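PDB 5J6Q: cell wall binding protein cwp8, which probably attaches to the Clostridium difficile cell wall through a module of three CWB2 domains, as a surface protein associated with the S-layer. Local coordinates for residues N52-Q55 with L56-I60; V299-S302 with K303-K307. All coordinates share one frame; numbering follows the deposited sequence.

Interaction 1 (N52-Q55 with L56-I60); sequences NATQ and LQNKI
Ala53 O receives Gln57 N at 3.0 Å in the first full i to i+4 hydrogen bond of helix 53-61, and residues 52-60 form the N-capped opening turns of that helix. The next two bonds continue the ladder, Asn58 N to Thr54 O and Lys59 N to Gln55 O, while Leu56 N makes a weak, bent second bond to Ala53 O. Asn52 is the N-cap: its OD1 accepts Gln55 N at 3.1 Å, the donor lying nearly in line with the side-chain C=O. Asparagine suits the place because its short amide, with CG near +60° to the backbone N (chi1 56°), turns back over the N-H of Gln55, whose backbone bond, to Asn52 O, is weak.

One flank carries Gln55 and Lys59, which run side by side in the same direction. Gln55 has CG anti to its backbone N (chi1 174°); this extended shape carries Gln55 CG alongside the lysine, 3.7 Å from Lys59 CE, and the aliphatic parts of the two polar chains pack together. Gln55 OE1 also accepts the backbone N of Thr51, which ties the amide to the residue before the cap. On the inner side, small Ala53 and branched Leu56 are buried against Arg20 and Val19 of helix 13-24, and Leu56 also reaches Val45 and Val71 of the sheet. Thr54 and Asn58 form an exposed pair, CG2 to OD1 4.0 Å. A water joins the ends of the polar flank, 2.9 Å from Gln55 OE1 and 2.8 Å from Lys59 NZ.

Interaction 2 (V299-S302 with K303-K307); sequences VEVS and KERFK
Lys303 N gives a nearly straight hydrogen bond of 2.7 Å to Val299 O in the last turns of helix 294-305, in the CWB2 part of the chain, where the helix packs on helices 349-359 and 531-542. Val301 O takes Arg305 N and, weakly, Glu304 N, whose other acceptor is Glu300 O. The last of these bonds, Phe306 N to Ser302 O at 2.8 Å, is made by the residue at which the chain leaves helical geometry.

Lysine suits position 303 because its long chain serves two neighbours. Lys303 CE rests 3.5 Å from Val299 CG1. Lys303 NZ forms a long salt bridge, with a weak hydrogen bond, to Glu300 OE2 at 3.4 Å. Glu300 comes within range by bending at chi2 (-57°). Buried Ser302 OG is satisfied, though weakly, by Glu354 of helix 349-359. Arg305 lays its CD against Val301 CG1, at 3.8 Å, and carries its guanidinium to backbone carbonyls, NH2 to Ala337 O and, weakly, NH1 to Ala332 O. Phe306 O accepts Arg357 NH2, and the buried Phe306 ring packs on Pro338 and Ala311. Phe306 CZ lies over one face of the Arg305 guanidinium, 3.5 Å from its plane and displaced from its centre.

Both contacts lie within single helices, but interaction 1 is at the start of helix 53-61 and interaction 2 at the end of helix 294-305, with centres about 50 Å apart and nearest atoms about 35 Å apart. Accordingly, a side-chain carbonyl serves a first-turn N-H in 52-60, whereas in 299-307 the main chain supplies its own closing bond. Each is partly buried: in interaction 1 alanine and leucine pack on helix 13-24, the leucine also on the sheet, while interaction 2 has more buried residues, its valines and serine against helices 349-359 and 531-542 and its phenylalanine against loops. Their polar flanks differ too, water-bridged in interaction 1 and ionic in interaction 2.

Interaction 1 (N52-Q55 with L56-I60)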
loop_
_atom_site.group_PDB
_atom_site.type_symbol
_atom_site.label_atom_id
_atom_site.label_comp_id
_atom_site.label_asym_id
_atom_site.label_seq_id
_atom_site.Cartn_x
_atom_site.Cartn_y
_atom_site.Cartn_z
ATOM N N ASN A 52 -11.394 39.344 -5.189
ATOM C CA ASN A 52 -10.809 39.231 -6.620
ATOM C C ASN A 52 -9.861 38.055 -6.600
ATOM O O ASN A 52 -9.711 37.496 -5.506
ATOM C CB ASN A 52 -10.123 40.605 -7.009
ATOM C CG ASN A 52 -9.036 41.075 -6.013
ATOM O OD1 ASN A 52 -8.255 40.292 -5.521
ATOM N ND2 ASN A 52 -8.883 42.340 -5.672
ATOM N N ALA A 53 -9.140 37.648 -7.726
ATOM C CA ALA A 53 -8.343 36.458 -7.589
ATOM C C ALA A 53 -7.207 36.650 -6.728
ATOM O O ALA A 53 -6.740 35.685 -6.118
ATOM C CB ALA A 53 -7.849 35.966 -8.932
ATOM N N THR A 54 -6.706 37.865 -6.625
ATOM C CA THR A 54 -5.545 37.972 -5.763
ATOM C C THR A 54 -5.938 37.647 -4.231
ATOM O O THR A 54 -5.098 37.158 -3.497
ATOM C CB THR A 54 -4.949 39.452 -5.855
ATOM O OG1 THR A 54 -4.582 39.672 -7.234
ATOM C CG2 THR A 54 -3.676 39.700 -4.968
ATOM N N GLN A 55 -7.139 37.965 -3.760
ATOM C CA GLN A 55 -7.411 37.631 -2.333
ATOM C C GLN A 55 -7.459 36.062 -2.282
ATOM O O GLN A 55 -7.127 35.504 -1.277
ATOM C CB GLN A 55 -8.776 38.226 -1.945
ATOM C CG GLN A 55 -9.238 37.802 -0.466
ATOM C CD GLN A 55 -10.585 38.395 -0.243
ATOM O OE1 GLN A 55 -11.648 38.009 -0.874
ATOM N NE2 GLN A 55 -10.577 39.490 0.389
ATOM N N LEU A 56 -7.793 35.349 -3.433
ATOM C CA LEU A 56 -7.895 33.879 -3.379
ATOM C C LEU A 56 -6.492 33.390 -3.113
ATOM O O LEU A 56 -6.172 32.683 -2.109
ATOM C CB LEU A 56 -8.502 33.270 -4.708
ATOM C CG LEU A 56 -8.441 31.684 -4.774
ATOM C CD1 LEU A 56 -9.050 31.055 -3.489
ATOM C CD2 LEU A 56 -9.259 31.111 -5.894
ATOM N N GLN A 57 -5.600 33.833 -4.061
ATOM C CA GLN A 57 -4.166 33.594 -3.976
ATOM C C GLN A 57 -3.591 33.859 -2.563
ATOM O O GLN A 57 -2.831 33.015 -2.040
ATOM C CB GLN A 57 -3.418 34.547 -4.921
ATOM C CG GLN A 57 -1.934 34.259 -4.990
ATOM C CD GLN A 57 -1.591 33.784 -6.392
ATOM O OE1 GLN A 57 -1.327 32.601 -6.615
ATOM N NE2 GLN A 57 -1.585 34.709 -7.383
ATOM N N ASN A 58 -3.891 35.043 -1.962
ATOM C CA ASN A 58 -3.325 35.315 -0.645
ATOM C C ASN A 58 -3.884 34.327 0.410
ATOM O O ASN A 58 -3.177 34.067 1.385
ATOM C CB ASN A 58 -3.654 36.760 -0.132
ATOM C CG ASN A 58 -2.975 37.893 -0.947
ATOM O OD1 ASN A 58 -3.505 39.019 -0.994
ATOM N ND2 ASN A 58 -1.828 37.695 -1.530
ATOM N N LYS A 59 -5.153 33.905 0.306
ATOM C CA LYS A 59 -5.714 33.019 1.325
ATOM C C LYS A 59 -5.071 31.677 1.180
ATOM O O LYS A 59 -4.664 31.082 2.184
ATOM C CB LYS A 59 -7.273 32.971 1.210
ATOM C CG LYS A 59 -7.894 34.317 1.814
ATOM C CD LYS A 59 -9.461 34.270 1.932
ATOM C CE LYS A 59 -9.953 35.627 2.452
ATOM N NZ LYS A 59 -11.432 35.646 2.502
ATOM N N ILE A 60 -4.927 31.207 -0.063
ATOM C CA ILE A 60 -4.258 29.948 -0.305
ATOM C C ILE A 60 -2.821 29.976 0.236
ATOM O O ILE A 60 -2.373 28.969 0.822
ATOM C CB ILE A 60 -4.261 29.638 -1.835
ATOM C CG1 ILE A 60 -5.654 29.148 -2.320
ATOM C CG2 ILE A 60 -3.197 28.567 -2.126
ATOM C CD1 ILE A 60 -5.709 29.093 -3.900
HETATM O O HOH W 1 -12.897 35.650 0.163
#

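Interaction 2 (V299-S302 with K303-K307)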
loop_
_atom_site.group_PDB
_atom_site.type_symbol
_atom_site.label_atom_id
_atom_site.label_comp_id
_atom_site.label_asym_id
_atom_site.label_seq_id
_atom_site.Cartn_x
_atom_site.Cartn_y
_atom_site.Cartn_z
ATOM N N VAL A 299 20.320 -6.498 4.579
ATOM C CA VAL A 299 20.126 -5.382 5.528
ATOM C C VAL A 299 18.730 -5.412 6.159
ATOM O O VAL A 299 18.578 -5.181 7.383
ATOM C CB VAL A 299 20.344 -4.018 4.814
ATOM C CG1 VAL A 299 20.129 -2.875 5.808
ATOM C CG2 VAL A 299 21.772 -3.931 4.171
ATOM N N GLU A 300 17.663 -5.665 5.341
ATOM C CA GLU A 300 16.308 -5.714 5.929
ATOM C C GLU A 300 16.161 -6.842 6.948
ATOM O O GLU A 300 15.422 -6.639 7.932
ATOM C CB GLU A 300 15.163 -5.810 4.874
ATOM C CG GLU A 300 15.109 -4.590 3.947
ATOM C CD GLU A 300 14.944 -3.262 4.747
ATOM O OE1 GLU A 300 14.005 -3.164 5.510
ATOM O OE2 GLU A 300 15.773 -2.354 4.609
ATOM N N VAL A 301 16.822 -8.006 6.754
ATOM C CA VAL A 301 16.792 -9.036 7.809
ATOM C C VAL A 301 17.524 -8.451 9.049
ATOM O O VAL A 301 17.021 -8.571 10.176
ATOM C CB VAL A 301 17.458 -10.386 7.420
ATOM C CG1 VAL A 301 17.650 -11.325 8.634
ATOM C CG2 VAL A 301 16.579 -11.072 6.372
ATOM N N SER A 302 18.675 -7.819 8.833
ATOM C CA SER A 302 19.436 -7.245 9.952
ATOM C C SER A 302 18.575 -6.204 10.699
ATOM O O SER A 302 18.522 -6.229 11.939
ATOM C CB SER A 302 20.741 -6.625 9.474
ATOM O OG SER A 302 21.576 -6.361 10.586
ATOM N N LYS A 303 17.862 -5.329 9.971
ATOM C CA LYS A 303 16.994 -4.405 10.711
ATOM C C LYS A 303 15.921 -5.116 11.530
ATOM O O LYS A 303 15.542 -4.619 12.592
ATOM C CB LYS A 303 16.358 -3.420 9.775
ATOM C CG LYS A 303 17.468 -2.464 9.258
ATOM C CD LYS A 303 16.960 -1.921 7.941
ATOM C CE LYS A 303 17.794 -0.783 7.393
ATOM N NZ LYS A 303 16.913 0.116 6.607
ATOM N N GLU A 304 15.470 -6.305 11.080
ATOM C CA GLU A 304 14.467 -6.988 11.827
ATOM C C GLU A 304 15.078 -7.585 13.057
ATOM O O GLU A 304 14.456 -7.572 14.117
ATOM C CB GLU A 304 13.787 -8.072 10.978
ATOM C CG GLU A 304 12.579 -8.642 11.671
ATOM C CD GLU A 304 11.432 -7.623 11.816
ATOM O OE1 GLU A 304 11.276 -6.717 10.920
ATOM O OE2 GLU A 304 10.696 -7.762 12.813
ATOM N N ARG A 305 16.306 -8.090 12.939
ATOM C CA ARG A 305 16.960 -8.716 14.068
ATOM C C ARG A 305 17.530 -7.717 15.087
ATOM O O ARG A 305 17.501 -8.023 16.280
ATOM C CB ARG A 305 18.122 -9.609 13.569
ATOM C CG ARG A 305 17.567 -10.729 12.684
ATOM C CD ARG A 305 18.630 -11.705 12.238
ATOM N NE ARG A 305 19.355 -12.266 13.377
ATOM C CZ ARG A 305 20.639 -12.545 13.349
ATOM N NH1 ARG A 305 21.236 -13.042 14.436
ATOM N NH2 ARG A 305 21.345 -12.360 12.240
ATOM N N PHE A 306 18.060 -6.557 14.655
ATOM C CA PHE A 306 18.681 -5.681 15.655
ATOM C C PHE A 306 18.332 -4.199 15.618
ATOM O O PHE A 306 18.330 -3.560 14.569
ATOM C CB PHE A 306 20.211 -5.724 15.559
ATOM C CG PHE A 306 20.821 -7.111 15.445
ATOM C CD1 PHE A 306 21.085 -7.665 14.205
ATOM C CD2 PHE A 306 21.105 -7.851 16.573
ATOM C CE1 PHE A 306 21.607 -8.931 14.096
ATOM C CE2 PHE A 306 21.631 -9.112 16.461
ATOM C CZ PHE A 306 21.880 -9.657 15.209
ATOM N N LYS A 307 18.053 -3.676 16.813
ATOM C CA LYS A 307 17.846 -2.262 17.028
ATOM C C LYS A 307 19.253 -1.645 16.912
ATOM O O LYS A 307 20.230 -2.374 16.978
ATOM C CB LYS A 307 17.248 -2.004 18.416
ATOM C CG LYS A 307 15.808 -2.442 18.528
ATOM C CD LYS A 307 15.296 -2.202 19.976
ATOM C CE LYS A 307 13.915 -2.789 20.236
ATOM N NZ LYS A 307 13.986 -4.123 20.910
#